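Ofchtiv-allosamidin (Ostrinia furnacalis, PDB 6JMB) probably hydrolyses the beta-1,4 links of chitin as a group IV insect chitinase of glycoside hydrolase family 18, with the inhibitor allosamidin held in its cleft. Local coordinates at residues Pro30-Thr34 with Lys72-Lys77; Asp322-Thr328 with Pro362-Ile367; Ile140-Ser144 with Ser175-Val181. All blocks are in the same frame, centred on the assembly; numbering follows the deposited sequence.

Contact 1. Residues Pro30-Thr34 with Lys72-Lys77; sequences PFLCT and KNPNLK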
loop_
_atom_site.group_PDB
_atom_site.type_symbol
_atom_site.label_atom_id
_atom_site.label_comp_id
_atom_site.label_asym_id
_atom_site.label_seq_id
_atom_site.Cartn_x
_atom_site.Cartn_y
_atom_site.Cartn_z
ATOM N N PRO A 30 8.516 -9.707 13.213
ATOM C CA PRO A 30 7.957 -10.674 12.259
ATOM C C PRO A 30 6.725 -11.406 12.764
ATOM O O PRO A 30 6.134 -12.170 11.993
ATOM C CB PRO A 30 9.118 -11.644 12.029
ATOM C CG PRO A 30 9.881 -11.603 13.320
ATOM C CD PRO A 30 9.763 -10.186 13.835
ATOM N N PHE A 31 6.329 -11.216 14.020
ATOM C CA PHE A 31 5.110 -11.833 14.526
ATOM C C PHE A 31 3.890 -10.932 14.408
ATOM O O PHE A 31 2.787 -11.360 14.758
ATOM C CB PHE A 31 5.303 -12.286 15.974
ATOM C CG PHE A 31 6.108 -13.544 16.103
ATOM C CD1 PHE A 31 5.542 -14.771 15.802
ATOM C CD2 PHE A 31 7.430 -13.499 16.515
ATOM C CE1 PHE A 31 6.277 -15.940 15.920
ATOM C CE2 PHE A 31 8.172 -14.667 16.629
ATOM C CZ PHE A 31 7.587 -15.884 16.331
ATOM N N LEU A 32 4.052 -9.703 13.930
ATOM C CA LEU A 32 2.927 -8.808 13.716
ATOM C C LEU A 32 2.429 -8.837 12.282
ATOM O O LEU A 32 1.507 -8.089 11.941
ATOM C CB LEU A 32 3.295 -7.381 14.128
ATOM C CG LEU A 32 3.477 -7.161 15.631
ATOM C CD1 LEU A 32 3.887 -5.718 15.921
ATOM C CD2 LEU A 32 2.201 -7.526 16.380
ATOM N N CYS A 33 3.022 -9.676 11.440
ATOM C CA CYS A 33 2.605 -9.858 10.060
ATOM C C CYS A 33 2.510 -11.348 9.778
ATOM O O CYS A 33 3.209 -12.153 10.402
ATOM C CB CYS A 33 3.654 -9.271 9.114
ATOM S SG CYS A 33 4.172 -7.602 9.548
ATOM N N THR A 34 1.638 -11.720 8.841
ATOM C CA THR A 34 1.671 -13.066 8.282
ATOM C C THR A 34 2.434 -13.120 6.972
ATOM O O THR A 34 3.006 -14.162 6.633
ATOM C CB THR A 34 0.257 -13.616 8.054
ATOM O OG1 THR A 34 -0.449 -12.774 7.139
ATOM C CG2 THR A 34 -0.507 -13.677 9.364
ATOM N N LYS A 72 13.006 -16.407 12.963
ATOM C CA LYS A 72 12.316 -16.046 14.196
ATOM C C LYS A 72 10.857 -16.489 14.178
ATOM O O LYS A 72 10.363 -17.052 15.160
ATOM C CB LYS A 72 12.416 -14.537 14.444
ATOM C CG LYS A 72 11.853 -14.093 15.794
ATOM C CD LYS A 72 12.508 -14.833 16.960
ATOM C CE LYS A 72 11.989 -14.328 18.304
ATOM N NZ LYS A 72 12.573 -15.075 19.460
ATOM N N ASN A 73 10.153 -16.240 13.076
ATOM C CA ASN A 73 8.773 -16.694 12.898
ATOM C C ASN A 73 8.733 -17.661 11.723
ATOM O O ASN A 73 8.647 -17.227 10.561
ATOM C CB ASN A 73 7.839 -15.507 12.653
ATOM C CG ASN A 73 6.406 -15.932 12.418
ATOM O OD1 ASN A 73 6.071 -17.112 12.507
ATOM N ND2 ASN A 73 5.548 -14.969 12.118
ATOM N N PRO A 74 8.778 -18.974 11.967
ATOM C CA PRO A 74 8.853 -19.925 10.846
ATOM C C PRO A 74 7.606 -19.958 9.981
ATOM O O PRO A 74 7.678 -20.455 8.849
ATOM C CB PRO A 74 9.093 -21.280 11.534
ATOM C CG PRO A 74 9.464 -20.953 12.949
ATOM C CD PRO A 74 8.814 -19.648 13.274
ATOM N N ASN A 75 6.473 -19.452 10.467
ATOM C CA ASN A 75 5.242 -19.422 9.688
ATOM C C ASN A 75 5.140 -18.206 8.776
ATOM O O ASN A 75 4.225 -18.147 7.946
ATOM C CB ASN A 75 4.023 -19.453 10.615
ATOM C CG ASN A 75 3.935 -20.735 11.420
ATOM O OD1 ASN A 75 4.228 -21.817 10.916
ATOM N ND2 ASN A 75 3.532 -20.616 12.681
ATOM N N LEU A 76 6.047 -17.246 8.914
ATOM C CA LEU A 76 5.998 -16.026 8.121
ATOM C C LEU A 76 6.278 -16.330 6.655
ATOM O O LEU A 76 7.153 -17.135 6.324
ATOM C CB LEU A 76 7.059 -15.057 8.637
ATOM C CG LEU A 76 7.225 -13.727 7.900
ATOM C CD1 LEU A 76 6.015 -12.840 8.138
ATOM C CD2 LEU A 76 8.503 -13.036 8.354
ATOM N N LYS A 77 5.527 -15.681 5.773
ATOM C CA LYS A 77 5.803 -15.714 4.342
ATOM C C LYS A 77 6.454 -14.390 3.967
ATOM O O LYS A 77 5.963 -13.328 4.358
ATOM C CB LYS A 77 4.520 -15.929 3.542
ATOM C CG LYS A 77 3.818 -17.258 3.835
ATOM C CD LYS A 77 4.729 -18.435 3.529
ATOM C CE LYS A 77 3.986 -19.757 3.597
ATOM N NZ LYS A 77 4.812 -20.875 3.059
HETATM O O HOH W 1 2.623 -14.525 11.813
HETATM O O HOH W 2 2.131 -16.554 7.512
#

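Contact 2. Residues Asp322-Thr328 with Pro362-Ile367; sequences DNVESMT and PLLNTI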
loop_
_atom_site.group_PDB
_atom_site.type_symbol
_atom_site.label_atom_id
_atom_site.label_comp_id
_atom_site.label_asym_id
_atom_site.label_seq_id
_atom_site.Cartn_x
_atom_site.Cartn_y
_atom_site.Cartn_z
ATOM N N ASP A 322 -4.357 8.656 9.517
ATOM C CA ASP A 322 -5.099 7.584 10.159
ATOM C C ASP A 322 -4.443 7.256 11.490
ATOM O O ASP A 322 -3.212 7.248 11.598
ATOM C CB ASP A 322 -5.172 6.351 9.252
ATOM C CG ASP A 322 -6.346 6.414 8.291
ATOM O OD1 ASP A 322 -7.466 6.052 8.712
ATOM O OD2 ASP A 322 -6.169 6.854 7.128
ATOM N N ASN A 323 -5.269 7.015 12.505
ATOM C CA ASN A 323 -4.805 6.758 13.864
ATOM C C ASN A 323 -5.378 5.425 14.347
ATOM O O ASN A 323 -5.977 4.677 13.577
ATOM C CB ASN A 323 -5.132 7.939 14.784
ATOM C CG ASN A 323 -6.618 8.248 14.855
ATOM O OD1 ASN A 323 -7.461 7.465 14.409
ATOM N ND2 ASN A 323 -6.948 9.404 15.434
ATOM N N VAL A 324 -5.204 5.135 15.638
ATOM C CA VAL A 324 -5.684 3.859 16.169
ATOM C C VAL A 324 -7.194 3.738 16.006
ATOM O O VAL A 324 -7.709 2.683 15.619
ATOM C CB VAL A 324 -5.235 3.682 17.631
ATOM C CG1 VAL A 324 -6.062 2.594 18.335
ATOM C CG2 VAL A 324 -3.738 3.381 17.690
ATOM N N GLU A 325 -7.921 4.828 16.264
ATOM C CA GLU A 325 -9.376 4.793 16.177
ATOM C C GLU A 325 -9.850 4.578 14.744
ATOM O O GLU A 325 -10.753 3.772 14.496
ATOM C CB GLU A 325 -9.949 6.079 16.777
ATOM C CG GLU A 325 -9.420 6.368 18.187
ATOM C CD GLU A 325 -8.262 7.370 18.215
ATOM O OE1 GLU A 325 -7.096 6.988 17.942
ATOM O OE2 GLU A 325 -8.522 8.553 18.529
ATOM N N SER A 326 -9.252 5.275 13.774
ATOM C CA SER A 326 -9.691 5.088 12.396
ATOM C C SER A 326 -9.234 3.747 11.839
ATOM O O SER A 326 -9.943 3.140 11.034
ATOM C CB SER A 326 -9.239 6.255 11.508
ATOM O OG SER A 326 -7.832 6.254 11.309
ATOM N N MET A 327 -8.064 3.268 12.264
ATOM C CA MET A 327 -7.629 1.927 11.888
ATOM C C MET A 327 -8.601 0.880 12.414
ATOM O O MET A 327 -8.931 -0.080 11.713
ATOM C CB MET A 327 -6.217 1.676 12.429
ATOM C CG MET A 327 -5.481 0.513 11.795
ATOM S SD MET A 327 -5.294 0.706 10.014
ATOM C CE MET A 327 -4.201 2.122 9.901
ATOM N N THR A 328 -9.087 1.066 13.645
ATOM C CA THR A 328 -10.077 0.147 14.207
ATOM C C THR A 328 -11.332 0.100 13.339
ATOM O O THR A 328 -11.844 -0.980 13.018
ATOM C CB THR A 328 -10.416 0.557 15.644
ATOM O OG1 THR A 328 -9.236 0.442 16.454
ATOM C CG2 THR A 328 -11.499 -0.361 16.229
ATOM N N PRO A 362 1.689 0.877 17.250
ATOM C CA PRO A 362 0.267 0.961 17.634
ATOM C C PRO A 362 -0.682 0.656 16.491
ATOM O O PRO A 362 -1.709 0.001 16.707
ATOM C CB PRO A 362 0.121 2.406 18.128
ATOM C CG PRO A 362 1.224 3.152 17.423
ATOM C CD PRO A 362 2.366 2.180 17.368
ATOM N N LEU A 363 -0.379 1.115 15.277
ATOM C CA LEU A 363 -1.276 0.830 14.165
ATOM C C LEU A 363 -1.279 -0.653 13.833
ATOM O O LEU A 363 -2.345 -1.244 13.615
ATOM C CB LEU A 363 -0.873 1.649 12.943
ATOM C CG LEU A 363 -0.945 3.169 13.121
ATOM C CD1 LEU A 363 -0.649 3.853 11.793
ATOM C CD2 LEU A 363 -2.309 3.584 13.674
ATOM N N LEU A 364 -0.097 -1.269 13.795
ATOM C CA LEU A 364 0.003 -2.677 13.438
ATOM C C LEU A 364 -0.585 -3.570 14.526
ATOM O O LEU A 364 -1.281 -4.549 14.226
ATOM C CB LEU A 364 1.462 -3.023 13.142
ATOM C CG LEU A 364 1.749 -4.394 12.532
ATOM C CD1 LEU A 364 0.859 -4.688 11.336
ATOM C CD2 LEU A 364 3.211 -4.464 12.133
ATOM N N ASN A 365 -0.341 -3.240 15.799
ATOM C CA ASN A 365 -0.981 -3.989 16.879
ATOM C C ASN A 365 -2.497 -3.860 16.816
ATOM O O ASN A 365 -3.218 -4.837 17.055
ATOM C CB ASN A 365 -0.449 -3.536 18.239
ATOM C CG ASN A 365 0.814 -4.266 18.638
ATOM O OD1 ASN A 365 0.795 -5.473 18.895
ATOM N ND2 ASN A 365 1.921 -3.540 18.695
ATOM N N THR A 366 -3.000 -2.671 16.475
ATOM C CA THR A 366 -4.444 -2.496 16.332
ATOM C C THR A 366 -5.006 -3.434 15.269
ATOM O O THR A 366 -6.034 -4.089 15.484
ATOM C CB THR A 366 -4.768 -1.039 15.994
ATOM O OG1 THR A 366 -4.381 -0.200 17.088
ATOM C CG2 THR A 366 -6.259 -0.868 15.752
ATOM N N ILE A 367 -4.343 -3.513 14.114
ATOM C CA ILE A 367 -4.798 -4.406 13.051
ATOM C C ILE A 367 -4.868 -5.842 13.551
ATOM O O ILE A 367 -5.875 -6.538 13.362
ATOM C CB ILE A 367 -3.884 -4.280 11.820
ATOM C CG1 ILE A 367 -4.049 -2.905 11.181
ATOM C CG2 ILE A 367 -4.203 -5.375 10.815
ATOM C CD1 ILE A 367 -2.952 -2.568 10.185
#

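Contact 3. Residues Ile140-Ser144 with Ser175-Val181; sequences IEQFS and SYDVPSV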
loop_
_atom_site.group_PDB
_atom_site.type_symbol
_atom_site.label_atom_id
_atom_site.label_comp_id
_atom_site.label_asym_id
_atom_site.label_seq_id
_atom_site.Cartn_x
_atom_site.Cartn_y
_atom_site.Cartn_z
ATOM N N ILE A 140 -4.208 -4.563 -20.477
ATOM C CA ILE A 140 -5.193 -5.246 -19.639
ATOM C C ILE A 140 -5.134 -6.748 -19.879
ATOM O O ILE A 140 -5.115 -7.551 -18.935
ATOM C CB ILE A 140 -6.606 -4.683 -19.888
ATOM C CG1 ILE A 140 -6.652 -3.176 -19.634
ATOM C CG2 ILE A 140 -7.624 -5.410 -19.009
ATOM C CD1 ILE A 140 -7.952 -2.518 -20.085
ATOM N N GLU A 141 -5.093 -7.150 -21.155
ATOM C CA GLU A 141 -4.959 -8.565 -21.480
ATOM C C GLU A 141 -3.596 -9.095 -21.062
ATOM O O GLU A 141 -3.498 -10.161 -20.439
ATOM C CB GLU A 141 -5.179 -8.801 -22.976
ATOM C CG GLU A 141 -4.821 -10.222 -23.390
ATOM C CD GLU A 141 -4.788 -10.433 -24.890
ATOM O OE1 GLU A 141 -5.240 -9.543 -25.640
ATOM O OE2 GLU A 141 -4.308 -11.505 -25.317
ATOM N N GLN A 142 -2.531 -8.357 -21.392
ATOM C CA GLN A 142 -1.190 -8.888 -21.177
ATOM C C GLN A 142 -0.879 -9.045 -19.696
ATOM O O GLN A 142 -0.130 -9.952 -19.320
ATOM C CB GLN A 142 -0.143 -8.016 -21.874
ATOM C CG GLN A 142 -0.369 -7.817 -23.372
ATOM C CD GLN A 142 -0.591 -9.116 -24.125
ATOM O OE1 GLN A 142 0.010 -10.139 -23.815
ATOM N NE2 GLN A 142 -1.457 -9.071 -25.133
ATOM N N PHE A 143 -1.438 -8.175 -18.850
ATOM C CA PHE A 143 -1.290 -8.338 -17.408
ATOM C C PHE A 143 -1.843 -9.684 -16.956
ATOM O O PHE A 143 -1.189 -10.421 -16.210
ATOM C CB PHE A 143 -2.009 -7.187 -16.702
ATOM C CG PHE A 143 -1.880 -7.196 -15.200
ATOM C CD1 PHE A 143 -0.637 -7.167 -14.578
ATOM C CD2 PHE A 143 -3.014 -7.190 -14.410
ATOM C CE1 PHE A 143 -0.537 -7.146 -13.185
ATOM C CE2 PHE A 143 -2.921 -7.179 -13.022
ATOM C CZ PHE A 143 -1.684 -7.150 -12.413
ATOM N N SER A 144 -3.041 -10.039 -17.424
ATOM C CA SER A 144 -3.620 -11.322 -17.042
ATOM C C SER A 144 -2.834 -12.494 -17.618
ATOM O O SER A 144 -2.667 -13.518 -16.947
ATOM C CB SER A 144 -5.091 -11.376 -17.446
ATOM O OG SER A 144 -5.857 -10.550 -16.579
ATOM N N SER A 175 -7.414 -0.729 -16.000
ATOM C CA SER A 175 -6.222 -1.561 -15.913
ATOM C C SER A 175 -6.477 -3.060 -15.874
ATOM O O SER A 175 -5.583 -3.818 -16.261
ATOM C CB SER A 175 -5.410 -1.212 -14.655
ATOM O OG SER A 175 -4.882 0.105 -14.724
ATOM N N TYR A 176 -7.634 -3.520 -15.385
ATOM C CA TYR A 176 -7.757 -4.911 -14.973
ATOM C C TYR A 176 -9.026 -5.562 -15.483
ATOM O O TYR A 176 -10.098 -4.953 -15.504
ATOM C CB TYR A 176 -7.790 -5.052 -13.446
ATOM C CG TYR A 176 -6.740 -4.249 -12.721
ATOM C CD1 TYR A 176 -5.384 -4.552 -12.853
ATOM C CD2 TYR A 176 -7.100 -3.194 -11.904
ATOM C CE1 TYR A 176 -4.419 -3.811 -12.181
ATOM C CE2 TYR A 176 -6.148 -2.447 -11.229
ATOM C CZ TYR A 176 -4.814 -2.755 -11.374
ATOM O OH TYR A 176 -3.877 -2.009 -10.703
ATOM N N ASP A 177 -8.899 -6.829 -15.841
ATOM C CA ASP A 177 -10.035 -7.729 -15.900
ATOM C C ASP A 177 -10.053 -8.491 -14.579
ATOM O O ASP A 177 -9.200 -9.354 -14.344
ATOM C CB ASP A 177 -9.908 -8.681 -17.079
ATOM C CG ASP A 177 -11.030 -9.669 -17.116
ATOM O OD1 ASP A 177 -12.121 -9.278 -17.569
ATOM O OD2 ASP A 177 -10.833 -10.804 -16.643
ATOM N N VAL A 178 -11.001 -8.141 -13.701
ATOM C CA VAL A 178 -10.946 -8.627 -12.317
ATOM C C VAL A 178 -10.990 -10.145 -12.203
ATOM O O VAL A 178 -10.161 -10.711 -11.469
ATOM C CB VAL A 178 -11.993 -7.901 -11.447
ATOM C CG1 VAL A 178 -12.027 -8.491 -10.041
ATOM C CG2 VAL A 178 -11.703 -6.402 -11.394
ATOM N N PRO A 179 -11.896 -10.862 -12.873
ATOM C CA PRO A 179 -11.913 -12.324 -12.701
ATOM C C PRO A 179 -10.624 -13.004 -13.124
ATOM O O PRO A 179 -10.187 -13.950 -12.455
ATOM C CB PRO A 179 -13.119 -12.769 -13.543
ATOM C CG PRO A 179 -13.992 -11.545 -13.623
ATOM C CD PRO A 179 -13.037 -10.392 -13.683
ATOM N N SER A 180 -9.985 -12.548 -14.206
ATOM C CA SER A 180 -8.764 -13.218 -14.639
ATOM C C SER A 180 -7.567 -12.842 -13.774
ATOM O O SER A 180 -6.631 -13.637 -13.648
ATOM C CB SER A 180 -8.490 -12.989 -16.130
ATOM O OG SER A 180 -8.335 -11.619 -16.438
ATOM N N VAL A 181 -7.585 -11.662 -13.153
ATOM C CA VAL A 181 -6.546 -11.323 -12.185
ATOM C C VAL A 181 -6.699 -12.173 -10.928
ATOM O O VAL A 181 -5.735 -12.789 -10.453
ATOM C CB VAL A 181 -6.570 -9.817 -11.871
ATOM C CG1 VAL A 181 -5.654 -9.497 -10.679
ATOM C CG2 VAL A 181 -6.171 -9.012 -13.095
HETATM O O HOH W 3 -6.203 -7.773 -16.284
#

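Contact 1. Residues Pro30-Thr34 with Lys72-Lys77
Thr34 O accepts two bonds: one from the backbone N of Lys77 at 3.1 Å, the other from a water that also donates to Asn75 O. Thr34 and Lys77 stand at the entries of strands 35-43 and 77-83, neighbouring parallel strands of the family 18 TIM barrel, and the direct bond is nearly straight (174°). Asn73 carries much of the rest. With CG anti to the backbone N (chi1 178°), its amide lies almost parallel to the Phe31 ring, the planes 14° apart, while CB makes a CH-pi contact over the ring face, 3.8 Å from the centroid. An asparagine suits this place because its two ends do different work. ND2 gives a hydrogen to Pro30 O at 2.9 Å, from above the carbonyl plane, and another to a water bound to Cys33 O; OD1 accepts from Asn75 N, closing an Asx turn within the type I turn Asn73-Leu76. Leu76 adds an apolar contact to both Pro30 and the Cys33-Thr34 backbone. Cys33 is tied to strand 5-11 by its disulfide with Cys8, and its carbonyl O lies 3.7 Å from Leu76 CD1, while Leu76 CD2 rests 4.0 Å from Pro30 CB.

Contact 2. Residues Asp322-Thr328 with Pro362-Ile367
Helices 324-328 and 362-367 run side by side in nearly the same direction, their axes 9.3 Å apart at closest and inclined by 28°, with the CA atoms of Val324 and Leu363 the nearest pair. No hydrogen bond passes between them; the join is made by side chains. Thr366 is central. Its hydroxyl, with OG1 anti to the carbonyl carbon (chi1 -64°), turns back to donate to Pro362 O at 2.7 Å, on the opposite face of that carbonyl from its own N. The polar group is thus satisfied within its helix, and OG1 can lie 3.5 Å from Val324 CG1. The methyl CG2 points across to Thr328 OG1, 3.3 Å away, which in turn donates to Val324 O. The branched Val324 also places CG2 4.0 Å from Pro362 CB. Deeper in, flexible Met327 bends at chi2 and chi3, and its CG and SD cross the Ile367 side chain at a slant, CG 3.8 Å from Ile367 CG1. Leu363 reaches the other helix start with CD2, 3.6 Å from Asn323 C. That start is closed by a capping box: Asn323 OD1 takes Ser326 N and Ser326 OG takes Asn323 N. Ser326 OG also donates to Asp322 OD1, which is salt-bridged to Lys330. Met327, Leu363 and Ile367 also touch strand 243-256, as expected of neighbouring outer helices packed against the strands of a TIM barrel.

Contact 3. Residues Ile140-Ser144 with Ser175-Val181
Ile140 covers the connection at Ser175-Asp177 with both branches: CG1 lies 3.6 Å from Ser175 O, and CG2 lies 3.7 Å from Asp177 N. A beta-branched, wholly apolar side chain suits this place, since it spreads over the peptide backbone. Its own carbonyl takes part in a different way, accepting from a water that also accepts from Asp177 N and bonds to Ser144 OG. One water thus joins the helix to the loop before helix 178-184.

Phe143, one turn further, points inward. With CG anti to the backbone N (chi1 -177°), the ring reaches between Tyr176 and Val181, and CE2 makes the closest approach to each: 3.6 Å to Tyr176 CD1 and 3.7 Å to Val181 CG2. The two aromatic planes meet at 51°, with Phe143 CE2 at the edge of the tyrosine ring. Phe143 and Val181 both rest on Val163 of strand 160-165, so the pair belongs to the layer between barrel strands and outer helices in this TIM-barrel glycosidase. Tyr176 continues toward the strand end, its OH bonded to Ser166 N.

Ser144 is small enough to let the helices close together, and its OG meets Ser180 OG at 2.7 Å. Ser180 OG sits between its backbone N and carbonyl carbon, where it donates to Asp177 OD2, at 2.6 Å. As the N-cap of helix 178-184, Asp177 accepts with the same OD2 from Ser180 N at 3.1 Å, on the anti side of the carboxylate and 27° out of its plane.

Overall arrangement
From the N terminus, contact 1 comes first, closing a loop that contains strand 35-43 and the helices before strand 77-83; it joins the strand entries at one end of the barrel. Contact 3 follows, joining helix 138-154 to the start of helix 178-184 across strand 160-165. Last, contact 2 brings helix 362-373 beside helix 324-336, with strand 341-345 between them in sequence. The three loops follow in series, none enclosing or crossing another. Contacts 1 and 2 nevertheless touch, Leu32 and Cys33 packing on Leu364 and Leu32 also on Asn365, which brings the C-terminal helix against an early loop. Contact 3 lies across the chain's centre from contact 2, their nearest atoms about 20 Å apart.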